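Long-range contacts in Tlr1789 protein (Thermosynechococcus elongatus, PDB 2X8X), which belongs to the Omp85 family and, through the POTRA domains of this N-terminal part, probably takes part in protein targeting and assembly at the outer membrane: residues 8-13 with 29-34; 52-57 with 72-77; 158-163 with 225-230; 171-176 with 230-235. One frame throughout, in Å; residues are numbered along the deposited sequence.

Interaction 1. Residues 8-13 with 29-34; sequences AEVVVE and TRPGST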
loop_
_atom_site.group_PDB
_atom_site.type_symbol
_atom_site.label_atom_id
_atom_site.label_comp_id
_atom_site.label_asym_id
_atom_site.label_seq_id
_atom_site.Cartn_x
_atom_site.Cartn_y
_atom_site.Cartn_z
ATOM N N ALA A 8 -20.517 36.348 -10.120
ATOM C CA ALA A 8 -21.001 37.208 -9.009
ATOM C C ALA A 8 -20.792 36.655 -7.591
ATOM O O ALA A 8 -20.564 37.434 -6.645
ATOM C CB ALA A 8 -22.464 37.563 -9.196
ATOM N N GLU A 9 -20.924 35.327 -7.414
ATOM C CA GLU A 9 -20.671 34.703 -6.098
ATOM C C GLU A 9 -20.140 33.305 -6.286
ATOM O O GLU A 9 -20.373 32.635 -7.305
ATOM C CB GLU A 9 -21.883 34.734 -5.109
ATOM C CG GLU A 9 -23.078 33.833 -5.452
ATOM C CD GLU A 9 -24.396 34.136 -4.624
ATOM O OE1 GLU A 9 -24.463 33.692 -3.449
ATOM O OE2 GLU A 9 -25.364 34.795 -5.142
ATOM N N VAL A 10 -19.407 32.901 -5.266
ATOM C CA VAL A 10 -18.838 31.572 -5.231
ATOM C C VAL A 10 -19.334 31.012 -3.911
ATOM O O VAL A 10 -19.217 31.661 -2.867
ATOM C CB VAL A 10 -17.274 31.620 -5.346
ATOM C CG1 VAL A 10 -16.659 30.188 -5.283
ATOM C CG2 VAL A 10 -16.875 32.261 -6.652
ATOM N N VAL A 11 -19.975 29.843 -3.965
ATOM C CA VAL A 11 -20.297 29.149 -2.720
ATOM C C VAL A 11 -19.674 27.741 -2.698
ATOM O O VAL A 11 -19.512 27.077 -3.730
ATOM C CB VAL A 11 -21.845 29.157 -2.431
ATOM C CG1 VAL A 11 -22.627 28.749 -3.705
ATOM C CG2 VAL A 11 -22.218 28.283 -1.181
ATOM N N VAL A 12 -19.280 27.314 -1.512
ATOM C CA VAL A 12 -18.838 25.923 -1.321
ATOM C C VAL A 12 -19.909 25.170 -0.521
ATOM O O VAL A 12 -20.273 25.620 0.568
ATOM C CB VAL A 12 -17.478 25.914 -0.588
ATOM C CG1 VAL A 12 -17.105 24.494 -0.101
ATOM C CG2 VAL A 12 -16.394 26.492 -1.483
ATOM N N GLU A 13 -20.437 24.063 -1.067
ATOM C CA GLU A 13 -21.408 23.213 -0.359
ATOM C C GLU A 13 -20.865 21.825 -0.033
ATOM O O GLU A 13 -20.311 21.156 -0.904
ATOM C CB GLU A 13 -22.651 22.969 -1.207
ATOM C CG GLU A 13 -23.555 24.168 -1.373
ATOM C CD GLU A 13 -24.872 23.750 -2.012
ATOM O OE1 GLU A 13 -25.051 22.495 -2.187
ATOM O OE2 GLU A 13 -25.691 24.667 -2.340
ATOM N N THR A 29 -11.287 30.729 -8.879
ATOM C CA THR A 29 -12.521 31.445 -9.208
ATOM C C THR A 29 -13.032 32.197 -7.970
ATOM O O THR A 29 -13.237 31.607 -6.880
ATOM C CB THR A 29 -13.607 30.512 -9.841
ATOM O OG1 THR A 29 -13.039 29.778 -10.956
ATOM C CG2 THR A 29 -14.770 31.362 -10.344
ATOM N N ARG A 30 -13.176 33.508 -8.154
ATOM C CA ARG A 30 -13.643 34.475 -7.158
ATOM C C ARG A 30 -14.855 35.250 -7.708
ATOM O O ARG A 30 -15.053 35.309 -8.913
ATOM C CB ARG A 30 -12.546 35.531 -6.828
ATOM C CG ARG A 30 -11.109 35.007 -6.472
ATOM C CD ARG A 30 -11.053 34.383 -5.071
ATOM N NE ARG A 30 -9.837 33.577 -4.853
ATOM C CZ ARG A 30 -9.777 32.440 -4.139
ATOM N NH1 ARG A 30 -10.886 31.927 -3.561
ATOM N NH2 ARG A 30 -8.592 31.799 -4.017
ATOM N N PRO A 31 -15.654 35.852 -6.799
ATOM C CA PRO A 31 -16.644 36.864 -7.205
ATOM C C PRO A 31 -15.874 38.004 -7.850
ATOM O O PRO A 31 -14.865 38.461 -7.289
ATOM C CB PRO A 31 -17.264 37.334 -5.867
ATOM C CG PRO A 31 -16.843 36.264 -4.830
ATOM C CD PRO A 31 -15.528 35.767 -5.322
ATOM N N GLY A 32 -16.311 38.407 -9.037
ATOM C CA GLY A 32 -15.679 39.505 -9.770
ATOM C C GLY A 32 -14.700 39.052 -10.839
ATOM O O GLY A 32 -14.189 39.890 -11.606
ATOM N N SER A 33 -14.450 37.733 -10.899
ATOM C CA SER A 33 -13.473 37.178 -11.825
ATOM C C SER A 33 -14.192 36.621 -13.050
ATOM O O SER A 33 -15.374 36.264 -12.970
ATOM C CB SER A 33 -12.548 36.152 -11.129
ATOM O OG SER A 33 -13.070 34.840 -11.211
ATOM N N THR A 34 -13.499 36.625 -14.190
ATOM C CA THR A 34 -13.977 36.036 -15.444
ATOM C C THR A 34 -13.405 34.623 -15.592
ATOM O O THR A 34 -12.200 34.443 -15.511
ATOM C CB THR A 34 -13.470 36.904 -16.631
ATOM O OG1 THR A 34 -13.987 38.260 -16.537
ATOM C CG2 THR A 34 -13.831 36.305 -17.994
#
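In V10 the first torsion (chi1 179°) sets CG1 anti to the backbone N and leaves CG2 beside that N, and it is CG2 that does most of the touching across to the chain at T29-P31. It lies 3.7 Å from T29 O, 3.8 Å from R30 C and 4.0 Å from P31 CD, so one methyl sits against a carbonyl oxygen, a peptide carbon and the CD methylene of P31. The other side of that ring meets strand backbone: P31 CB comes within 3.4 Å of A8 O. Carbon groups against backbone make up most of the contact, and T29 O, buried in it, has no polar partner in the model. All this lies in the first POTRA domain, where strand 5-13 meets the loop running from helix 17-26 to strand 34-35. A type II turn from R30 to S33 shapes that loop, with P31 and G32 at its corners. R30 O accepts two bonds from S33, one from N at 3.2 Å and one from OG at 3.1 Å, so both S33 groups close the turn on the same oxygen. The loop is tied further by T29 OG1, hydrogen-bonded to D43, and by R30 NH1, which reaches Y24 O in helix 17-26.

Interaction 2. Residues 52-57 with 72-77; sequences FFADVN and VVRPYP
A beta hairpin, strands 53-63 and 66-75, is joined here near its open end, and a classic bulge shifts its register: A54 and D55 both face R74. A54 N gives R74 O a hydrogen bond of 2.7 Å, while D55 N reaches the same oxygen only weakly at 3.4 Å. Past the bulge, Y76 N bonds to F52 O at 2.9 Å. The Y76 ring lies over the F53-A54 peptide, with A54 N above its centre. R74 covers the A54 methyl as well: its CG stands anti to the backbone N (chi1 -175°) and the chain bends at chi3, which lays the guanidinium over that methyl, NH2 3.3 Å from CB. The F53 ring has F52 CB toward the rim of one face and V73 CG2 toward the rim of the other, and its CE1 is a tight 3.3 Å from V73 CG1. Helices 17-26 and 37-48 meet this ring too, through L19, V23 and I47. Farther along, a water accepts from N57 ND2 and donates to V72 O at 2.8 Å, beside the hydrogen-bonded pair N57-V72. With the strand and two helices before it, this hairpin makes up the beta-alpha-alpha-beta-beta fold of a POTRA domain.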
loop_
_atom_site.group_PDB
_atom_site.type_symbol
_atom_site.label_atom_id
_atom_site.label_comp_id
_atom_site.label_asym_id
_atom_site.label_seq_id
_atom_site.Cartn_x
_atom_site.Cartn_y
_atom_site.Cartn_z
ATOM N N PHE A 52 -8.843 15.351 0.435
ATOM C CA PHE A 52 -9.960 15.230 1.400
ATOM C C PHE A 52 -11.316 14.837 0.810
ATOM O O PHE A 52 -12.292 14.660 1.561
ATOM C CB PHE A 52 -10.189 16.569 2.154
ATOM C CG PHE A 52 -9.069 16.984 3.055
ATOM C CD1 PHE A 52 -8.897 16.377 4.303
ATOM C CD2 PHE A 52 -8.183 18.005 2.661
ATOM C CE1 PHE A 52 -7.855 16.746 5.145
ATOM C CE2 PHE A 52 -7.119 18.413 3.498
ATOM C CZ PHE A 52 -6.971 17.797 4.758
ATOM N N PHE A 53 -11.437 14.733 -0.514
ATOM C CA PHE A 53 -12.790 14.677 -1.108
ATOM C C PHE A 53 -13.011 13.474 -1.973
ATOM O O PHE A 53 -12.177 13.169 -2.825
ATOM C CB PHE A 53 -13.096 15.978 -1.899
ATOM C CG PHE A 53 -12.913 17.215 -1.069
ATOM C CD1 PHE A 53 -13.898 17.622 -0.176
ATOM C CD2 PHE A 53 -11.752 17.958 -1.156
ATOM C CE1 PHE A 53 -13.715 18.754 0.632
ATOM C CE2 PHE A 53 -11.572 19.085 -0.363
ATOM C CZ PHE A 53 -12.540 19.507 0.507
ATOM N N ALA A 54 -14.114 12.771 -1.725
ATOM C CA ALA A 54 -14.479 11.648 -2.582
ATOM C C ALA A 54 -15.006 12.105 -3.940
ATOM O O ALA A 54 -14.961 11.335 -4.927
ATOM C CB ALA A 54 -15.554 10.762 -1.888
ATOM N N ASP A 55 -15.540 13.328 -4.007
ATOM C CA ASP A 55 -16.253 13.750 -5.169
ATOM C C ASP A 55 -16.285 15.274 -5.136
ATOM O O ASP A 55 -16.331 15.872 -4.072
ATOM C CB ASP A 55 -17.691 13.180 -5.192
ATOM C CG ASP A 55 -18.281 13.169 -6.609
ATOM O OD1 ASP A 55 -17.686 13.767 -7.544
ATOM O OD2 ASP A 55 -19.360 12.571 -6.791
ATOM N N VAL A 56 -16.120 15.886 -6.311
ATOM C CA VAL A 56 -16.080 17.367 -6.480
ATOM C C VAL A 56 -16.830 17.673 -7.793
ATOM O O VAL A 56 -16.447 17.117 -8.858
ATOM C CB VAL A 56 -14.637 17.905 -6.590
ATOM C CG1 VAL A 56 -14.645 19.485 -6.629
ATOM C CG2 VAL A 56 -13.748 17.415 -5.390
ATOM N N ASN A 57 -17.848 18.553 -7.730
ATOM C CA ASN A 57 -18.488 19.088 -8.919
ATOM C C ASN A 57 -18.618 20.625 -8.840
ATOM O O ASN A 57 -18.885 21.179 -7.758
ATOM C CB ASN A 57 -19.921 18.552 -9.048
ATOM C CG ASN A 57 -19.963 17.060 -9.389
ATOM O OD1 ASN A 57 -20.281 16.708 -10.527
ATOM N ND2 ASN A 57 -19.653 16.174 -8.404
ATOM N N VAL A 72 -19.756 21.768 -5.384
ATOM C CA VAL A 72 -20.332 20.738 -4.483
ATOM C C VAL A 72 -19.269 19.662 -4.195
ATOM O O VAL A 72 -18.777 19.031 -5.110
ATOM C CB VAL A 72 -21.597 20.061 -5.070
ATOM C CG1 VAL A 72 -22.325 19.235 -3.966
ATOM C CG2 VAL A 72 -22.559 21.131 -5.633
ATOM N N VAL A 73 -19.005 19.457 -2.911
ATOM C CA VAL A 73 -17.913 18.681 -2.432
ATOM C C VAL A 73 -18.505 17.627 -1.493
ATOM O O VAL A 73 -19.497 17.912 -0.819
ATOM C CB VAL A 73 -17.054 19.711 -1.748
ATOM C CG1 VAL A 73 -16.829 19.518 -0.296
ATOM C CG2 VAL A 73 -15.890 20.138 -2.624
ATOM N N ARG A 74 -17.925 16.401 -1.506
ATOM C CA ARG A 74 -18.366 15.255 -0.693
ATOM C C ARG A 74 -17.045 14.740 -0.082
ATOM O O ARG A 74 -16.232 14.142 -0.787
ATOM C CB ARG A 74 -19.030 14.169 -1.581
ATOM C CG ARG A 74 -19.611 13.022 -0.784
ATOM C CD ARG A 74 -20.340 12.000 -1.726
ATOM N NE ARG A 74 -19.657 10.821 -1.293
ATOM C CZ ARG A 74 -18.970 9.950 -2.013
ATOM N NH1 ARG A 74 -18.976 9.932 -3.342
ATOM N NH2 ARG A 74 -18.339 9.031 -1.327
ATOM N N PRO A 75 -16.750 15.165 1.135
ATOM C CA PRO A 75 -15.552 14.805 1.814
ATOM C C PRO A 75 -15.546 13.296 2.121
ATOM O O PRO A 75 -16.644 12.645 2.216
ATOM C CB PRO A 75 -15.674 15.523 3.139
ATOM C CG PRO A 75 -16.775 16.663 2.858
ATOM C CD PRO A 75 -17.627 16.083 1.883
ATOM N N TYR A 76 -14.350 12.754 2.324
ATOM C CA TYR A 76 -14.267 11.415 2.891
ATOM C C TYR A 76 -14.795 11.579 4.333
ATOM O O TYR A 76 -14.806 12.685 4.817
ATOM C CB TYR A 76 -12.827 10.869 2.907
ATOM C CG TYR A 76 -12.257 10.654 1.511
ATOM C CD1 TYR A 76 -12.771 9.653 0.665
ATOM C CD2 TYR A 76 -11.200 11.417 1.045
ATOM C CE1 TYR A 76 -12.287 9.461 -0.646
ATOM C CE2 TYR A 76 -10.714 11.221 -0.223
ATOM C CZ TYR A 76 -11.275 10.238 -1.075
ATOM O OH TYR A 76 -10.749 10.062 -2.371
ATOM N N PRO A 77 -15.241 10.479 4.988
ATOM C CA PRO A 77 -15.764 10.491 6.358
ATOM C C PRO A 77 -14.653 10.852 7.327
ATOM O O PRO A 77 -13.454 10.737 6.984
ATOM C CB PRO A 77 -16.102 9.007 6.632
ATOM C CG PRO A 77 -16.037 8.287 5.315
ATOM C CD PRO A 77 -15.237 9.125 4.365
HETATM O O HOH W 1 -19.689 16.443 -5.326
#

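Interaction 3. Residues 158-163 with 225-230; sequences TYRFLN and NLILNI
T158 and N225 make the one direct side-chain hydrogen bond of this parallel pairing: T158 OG1 donates to N225 OD1 at a short 2.5 Å, in the amide plane and on a lone pair. The T158 torsion (chi1 -51°) holds OG1 beside the backbone N, on the side where the asparagine arrives at about a right angle. Next to it, R160 runs extended from CG to NE across I227. The I227 CG2 methyl lies 3.4 Å above the guanidinium plane, toward its rim, and CD1 of the same residue reaches R160 NH2 at 3.6 Å. N229 lies alongside the arginine, pointing the same way, with OD1 near its CB, while L162 CD1 packs on N229 CB at 3.9 Å. On the opposite face of the sheet, Y159 lies beside L228, and F161 beside I230, whose CG2 and CD1 both come to 4.0 Å from F161 CE2.

Backbone bonds fix this register. T158 N and O bond to L226 O and L228 N, R160 N and O to L228 O and I230 N, and L162 N closes the ladder on I230 O, less straight at 146°. One shell out, R160 NH2 makes a salt bridge to E216 on the third strand of the sheet.

The first and last strands of the chain's third POTRA domain pair in parallel here, as in the beta-alpha-alpha-beta-beta POTRA fold. Strand 224-232 runs in the middle of the sheet, between 154-161 and 208-217. Helix 175-179 packs on the Y159-F161 face through I178, while V213 and F208 of strand 208-217 flank L228 and I230.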
loop_
_atom_site.group_PDB
_atom_site.type_symbol
_atom_site.label_atom_id
_atom_site.label_comp_id
_atom_site.label_asym_id
_atom_site.label_seq_id
_atom_site.Cartn_x
_atom_site.Cartn_y
_atom_site.Cartn_z
ATOM N N THR A 158 11.119 -26.210 -0.980
ATOM C CA THR A 158 11.345 -27.262 -1.980
ATOM C C THR A 158 12.836 -27.313 -2.223
ATOM O O THR A 158 13.423 -26.265 -2.541
ATOM C CB THR A 158 10.700 -26.859 -3.372
ATOM O OG1 THR A 158 9.324 -26.452 -3.169
ATOM C CG2 THR A 158 10.838 -28.015 -4.486
ATOM N N TYR A 159 13.443 -28.497 -2.081
ATOM C CA TYR A 159 14.841 -28.697 -2.479
ATOM C C TYR A 159 14.946 -29.208 -3.918
ATOM O O TYR A 159 14.283 -30.163 -4.281
ATOM C CB TYR A 159 15.605 -29.686 -1.556
ATOM C CG TYR A 159 15.419 -29.446 -0.090
ATOM C CD1 TYR A 159 15.363 -28.141 0.432
ATOM C CD2 TYR A 159 15.268 -30.536 0.789
ATOM C CE1 TYR A 159 15.116 -27.918 1.785
ATOM C CE2 TYR A 159 15.057 -30.335 2.135
ATOM C CZ TYR A 159 14.974 -29.029 2.632
ATOM O OH TYR A 159 14.780 -28.833 3.971
ATOM N N ARG A 160 15.779 -28.583 -4.750
ATOM C CA ARG A 160 16.011 -29.156 -6.072
ATOM C C ARG A 160 17.528 -29.431 -6.227
ATOM O O ARG A 160 18.365 -28.493 -6.130
ATOM C CB ARG A 160 15.515 -28.183 -7.151
ATOM C CG ARG A 160 14.039 -27.871 -7.081
ATOM C CD ARG A 160 13.658 -26.944 -8.221
ATOM N NE ARG A 160 12.206 -26.765 -8.101
ATOM C CZ ARG A 160 11.535 -25.733 -8.574
ATOM N NH1 ARG A 160 12.156 -24.772 -9.236
ATOM N NH2 ARG A 160 10.238 -25.652 -8.368
ATOM N N PHE A 161 17.890 -30.692 -6.369
ATOM C CA PHE A 161 19.288 -31.057 -6.532
ATOM C C PHE A 161 19.742 -31.005 -7.984
ATOM O O PHE A 161 19.042 -31.464 -8.874
ATOM C CB PHE A 161 19.561 -32.386 -5.818
ATOM C CG PHE A 161 19.313 -32.300 -4.304
ATOM C CD1 PHE A 161 18.025 -32.420 -3.791
ATOM C CD2 PHE A 161 20.369 -32.063 -3.417
ATOM C CE1 PHE A 161 17.761 -32.320 -2.385
ATOM C CE2 PHE A 161 20.142 -31.975 -2.007
ATOM C CZ PHE A 161 18.842 -32.085 -1.504
ATOM N N LEU A 162 20.920 -30.439 -8.240
ATOM C CA LEU A 162 21.332 -30.170 -9.619
ATOM C C LEU A 162 22.760 -30.557 -9.790
ATOM O O LEU A 162 23.532 -30.375 -8.843
ATOM C CB LEU A 162 21.205 -28.680 -9.951
ATOM C CG LEU A 162 19.908 -27.930 -9.632
ATOM C CD1 LEU A 162 20.114 -26.421 -9.887
ATOM C CD2 LEU A 162 18.642 -28.448 -10.373
ATOM N N ASN A 163 23.134 -31.103 -10.963
ATOM C CA ASN A 163 24.541 -31.484 -11.225
ATOM C C ASN A 163 25.292 -30.221 -11.604
ATOM O O ASN A 163 24.700 -29.140 -11.624
ATOM C CB ASN A 163 24.648 -32.524 -12.357
ATOM C CG ASN A 163 24.040 -32.040 -13.698
ATOM O OD1 ASN A 163 23.803 -30.832 -13.937
ATOM N ND2 ASN A 163 23.767 -33.001 -14.578
ATOM N N ASN A 225 6.565 -20.190 -2.473
ATOM C CA ASN A 225 7.267 -21.454 -2.473
ATOM C C ASN A 225 8.789 -21.126 -2.487
ATOM O O ASN A 225 9.325 -20.545 -3.460
ATOM C CB ASN A 225 6.761 -22.338 -3.662
ATOM C CG ASN A 225 7.476 -23.758 -3.759
ATOM O OD1 ASN A 225 8.190 -24.201 -2.820
ATOM N ND2 ASN A 225 7.281 -24.463 -4.924
ATOM N N LEU A 226 9.476 -21.416 -1.381
ATOM C CA LEU A 226 10.924 -21.133 -1.328
ATOM C C LEU A 226 11.720 -22.316 -1.962
ATOM O O LEU A 226 11.643 -23.474 -1.465
ATOM C CB LEU A 226 11.443 -20.853 0.091
ATOM C CG LEU A 226 12.965 -20.646 0.059
ATOM C CD1 LEU A 226 13.174 -19.194 -0.101
ATOM C CD2 LEU A 226 13.716 -21.105 1.275
ATOM N N ILE A 227 12.496 -22.021 -3.001
ATOM C CA ILE A 227 13.201 -23.097 -3.727
ATOM C C ILE A 227 14.650 -22.953 -3.334
ATOM O O ILE A 227 15.191 -21.835 -3.401
ATOM C CB ILE A 227 13.160 -22.927 -5.270
ATOM C CG1 ILE A 227 11.751 -22.602 -5.827
ATOM C CG2 ILE A 227 13.803 -24.116 -5.968
ATOM C CD1 ILE A 227 10.691 -23.559 -5.502
ATOM N N LEU A 228 15.265 -24.054 -2.903
ATOM C CA LEU A 228 16.720 -24.113 -2.726
ATOM C C LEU A 228 17.284 -24.955 -3.879
ATOM O O LEU A 228 16.952 -26.125 -4.007
ATOM C CB LEU A 228 17.071 -24.753 -1.394
ATOM C CG LEU A 228 16.720 -24.096 -0.056
ATOM C CD1 LEU A 228 17.508 -24.789 1.062
ATOM C CD2 LEU A 228 16.991 -22.572 -0.126
ATOM N N ASN A 229 18.138 -24.359 -4.729
ATOM C CA ASN A 229 18.737 -25.038 -5.839
ATOM C C ASN A 229 20.121 -25.396 -5.333
ATOM O O ASN A 229 20.953 -24.486 -5.050
ATOM C CB ASN A 229 18.839 -24.087 -7.028
ATOM C CG ASN A 229 17.469 -23.829 -7.681
ATOM O OD1 ASN A 229 16.843 -24.750 -8.100
ATOM N ND2 ASN A 229 16.989 -22.591 -7.661
ATOM N N ILE A 230 20.360 -26.699 -5.223
ATOM C CA ILE A 230 21.496 -27.177 -4.476
ATOM C C ILE A 230 22.357 -28.033 -5.322
ATOM O O ILE A 230 21.840 -28.959 -5.922
ATOM C CB ILE A 230 21.015 -28.039 -3.259
ATOM C CG1 ILE A 230 20.184 -27.202 -2.272
ATOM C CG2 ILE A 230 22.220 -28.639 -2.517
ATOM C CD1 ILE A 230 19.483 -28.120 -1.212
#

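Interaction 4. Residues 171-176 with 230-235; sequences QRTRDF and IKERNT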
loop_
_atom_site.group_PDB
_atom_site.type_symbol
_atom_site.label_atom_id
_atom_site.label_comp_id
_atom_site.label_asym_id
_atom_site.label_seq_id
_atom_site.Cartn_x
_atom_site.Cartn_y
_atom_site.Cartn_z
ATOM N N GLN A 171 19.524 -36.848 -5.533
ATOM C CA GLN A 171 19.825 -36.359 -4.160
ATOM C C GLN A 171 20.632 -37.390 -3.362
ATOM O O GLN A 171 20.254 -38.564 -3.353
ATOM C CB GLN A 171 18.481 -36.171 -3.463
ATOM C CG GLN A 171 18.533 -36.015 -1.953
ATOM C CD GLN A 171 17.217 -35.414 -1.412
ATOM O OE1 GLN A 171 17.077 -35.161 -0.206
ATOM N NE2 GLN A 171 16.271 -35.157 -2.314
ATOM N N ARG A 172 21.710 -36.972 -2.696
ATOM C CA ARG A 172 22.445 -37.874 -1.765
ATOM C C ARG A 172 22.139 -37.582 -0.271
ATOM O O ARG A 172 21.832 -38.521 0.487
ATOM C CB ARG A 172 23.973 -37.955 -2.060
ATOM C CG ARG A 172 24.310 -38.380 -3.552
ATOM C CD ARG A 172 25.821 -38.749 -3.910
ATOM N NE ARG A 172 26.787 -37.772 -3.395
ATOM C CZ ARG A 172 27.073 -36.579 -3.942
ATOM N NH1 ARG A 172 26.517 -36.150 -5.082
ATOM N NH2 ARG A 172 27.940 -35.798 -3.319
ATOM N N THR A 173 22.185 -36.309 0.138
ATOM C CA THR A 173 21.966 -35.952 1.558
ATOM C C THR A 173 20.461 -36.105 1.949
ATOM O O THR A 173 19.571 -35.796 1.163
ATOM C CB THR A 173 22.439 -34.480 1.867
ATOM O OG1 THR A 173 22.242 -34.188 3.264
ATOM C CG2 THR A 173 21.585 -33.481 1.085
ATOM N N ARG A 174 20.182 -36.541 3.165
ATOM C CA ARG A 174 18.780 -36.619 3.626
ATOM C C ARG A 174 18.175 -35.247 3.897
ATOM O O ARG A 174 18.887 -34.322 4.301
ATOM C CB ARG A 174 18.685 -37.485 4.876
ATOM C CG ARG A 174 19.569 -38.742 4.784
ATOM C CD ARG A 174 18.894 -39.837 4.030
ATOM N NE ARG A 174 18.570 -40.913 4.965
ATOM C CZ ARG A 174 17.458 -40.971 5.708
ATOM N NH1 ARG A 174 16.511 -40.028 5.632
ATOM N NH2 ARG A 174 17.281 -41.998 6.528
ATOM N N ASP A 175 16.860 -35.142 3.688
ATOM C CA ASP A 175 16.113 -33.903 3.936
ATOM C C ASP A 175 16.323 -33.353 5.356
ATOM O O ASP A 175 16.513 -32.156 5.513
ATOM C CB ASP A 175 14.572 -34.059 3.698
ATOM C CG ASP A 175 14.187 -34.369 2.222
ATOM O OD1 ASP A 175 14.894 -33.988 1.259
ATOM O OD2 ASP A 175 13.128 -35.004 2.042
ATOM N N PHE A 176 16.304 -34.199 6.384
ATOM C CA PHE A 176 16.424 -33.649 7.754
ATOM C C PHE A 176 17.716 -32.856 7.965
ATOM O O PHE A 176 17.751 -31.909 8.740
ATOM C CB PHE A 176 16.231 -34.728 8.856
ATOM C CG PHE A 176 17.349 -35.748 8.914
ATOM C CD1 PHE A 176 18.526 -35.486 9.631
ATOM C CD2 PHE A 176 17.248 -36.975 8.235
ATOM C CE1 PHE A 176 19.618 -36.447 9.669
ATOM C CE2 PHE A 176 18.308 -37.945 8.278
ATOM C CZ PHE A 176 19.497 -37.667 8.990
ATOM N N ILE A 230 20.360 -26.699 -5.223
ATOM C CA ILE A 230 21.496 -27.177 -4.476
ATOM C C ILE A 230 22.357 -28.033 -5.322
ATOM O O ILE A 230 21.840 -28.959 -5.922
ATOM C CB ILE A 230 21.015 -28.039 -3.259
ATOM C CG1 ILE A 230 20.184 -27.202 -2.272
ATOM C CG2 ILE A 230 22.220 -28.639 -2.517
ATOM C CD1 ILE A 230 19.483 -28.120 -1.212
ATOM N N LYS A 231 23.667 -27.730 -5.363
ATOM C CA LYS A 231 24.671 -28.576 -6.002
ATOM C C LYS A 231 25.565 -29.174 -4.922
ATOM O O LYS A 231 26.309 -28.440 -4.281
ATOM C CB LYS A 231 25.478 -27.791 -7.056
ATOM C CG LYS A 231 24.622 -27.118 -8.170
ATOM C CD LYS A 231 25.398 -26.373 -9.276
ATOM C CE LYS A 231 24.456 -25.255 -9.826
ATOM N NZ LYS A 231 24.733 -24.707 -11.182
ATOM N N GLU A 232 25.441 -30.493 -4.700
ATOM C CA GLU A 232 26.196 -31.257 -3.697
ATOM C C GLU A 232 27.595 -31.549 -4.220
ATOM O O GLU A 232 27.777 -31.635 -5.431
ATOM C CB GLU A 232 25.508 -32.585 -3.377
ATOM C CG GLU A 232 24.134 -32.413 -2.709
ATOM C CD GLU A 232 23.514 -33.739 -2.274
ATOM O OE1 GLU A 232 22.716 -34.317 -3.045
ATOM O OE2 GLU A 232 23.835 -34.201 -1.157
ATOM N N ARG A 233 28.571 -31.663 -3.325
ATOM C CA ARG A 233 29.980 -32.007 -3.716
ATOM C C ARG A 233 29.950 -33.456 -4.098
ATOM O O ARG A 233 29.430 -34.255 -3.323
ATOM C CB ARG A 233 30.916 -31.977 -2.506
ATOM C CG ARG A 233 31.329 -30.677 -1.988
ATOM C CD ARG A 233 31.875 -30.840 -0.559
ATOM N NE ARG A 233 33.051 -31.687 -0.469
ATOM C CZ ARG A 233 33.397 -32.431 0.583
ATOM N NH1 ARG A 233 32.683 -32.465 1.696
ATOM N NH2 ARG A 233 34.498 -33.142 0.512
ATOM N N ASN A 234 30.507 -33.838 -5.238
ATOM C CA ASN A 234 30.414 -35.266 -5.639
ATOM C C ASN A 234 31.081 -36.242 -4.627
ATOM O O ASN A 234 31.638 -35.821 -3.599
ATOM C CB ASN A 234 30.914 -35.485 -7.083
ATOM C CG ASN A 234 30.141 -36.622 -7.836
ATOM O OD1 ASN A 234 28.916 -36.791 -7.688
ATOM N ND2 ASN A 234 30.878 -37.389 -8.651
ATOM N N THR A 235 30.947 -37.539 -4.908
ATOM C CA THR A 235 31.812 -38.603 -4.368
ATOM C C THR A 235 33.135 -38.076 -3.750
ATOM O O THR A 235 34.137 -37.846 -4.452
ATOM C CB THR A 235 32.072 -39.698 -5.494
ATOM O OG1 THR A 235 30.819 -40.290 -5.873
ATOM C CG2 THR A 235 33.088 -40.814 -5.072
#
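E232 OE1 takes the shortest sound polar bond here, 2.9 Å from R172 N, nearly straight at 177° and on its syn lone pair. The other oxygen, OE2, accepts from T173 N at 3.0 Å, also from the syn side but 15° out of the carboxylate plane. One carboxylate therefore grips two successive backbone N-H groups, which would probably favour its charged form. E232 can reach them because its CG lies beside the backbone N (chi1 -65°) and the chain runs extended beyond CG. The T173 methyl CG2, in the crowded position between its N and carbonyl carbon, lies against OE2 at 3.3 Å, close beside the bond that oxygen accepts. Beyond the carboxylate, the R172 side chain, bent at chi3, carries its guanidinium toward the end of the chain near N234, in a placement that is doubtful. R233 points elsewhere, NH1 hydrogen-bonding to G206 O. F161 and F208 pack against both E232 and T173. What results is the last strand of the chain, 224-232, central in its sheet, holding by a side-chain carboxylate the loop that leads into helix 175-179, a link that fits the alpha/beta layout of a POTRA domain.

Overall arrangement
Interactions 1 and 2 lie in the first POTRA domain, interactions 3 and 4 in the third, at opposite ends of an elongated chain: the centres of 1 and 4 are about 79 Å apart, those of 2 and 3 about 53 Å. Within each end the contacts are close. Interactions 1 and 2, about 19 Å apart between centres and in series, meet through neighbouring strands 5-13 and 66-75, where E13 O probably bonds to V73 N. Interactions 3 and 4, about 11 Å apart between centres, share I230 and strand 224-232, and their segments alternate along the sequence. Each contact stays within one domain, joining strands to one another or to loops beside them, as fits POTRA domains strung in a row.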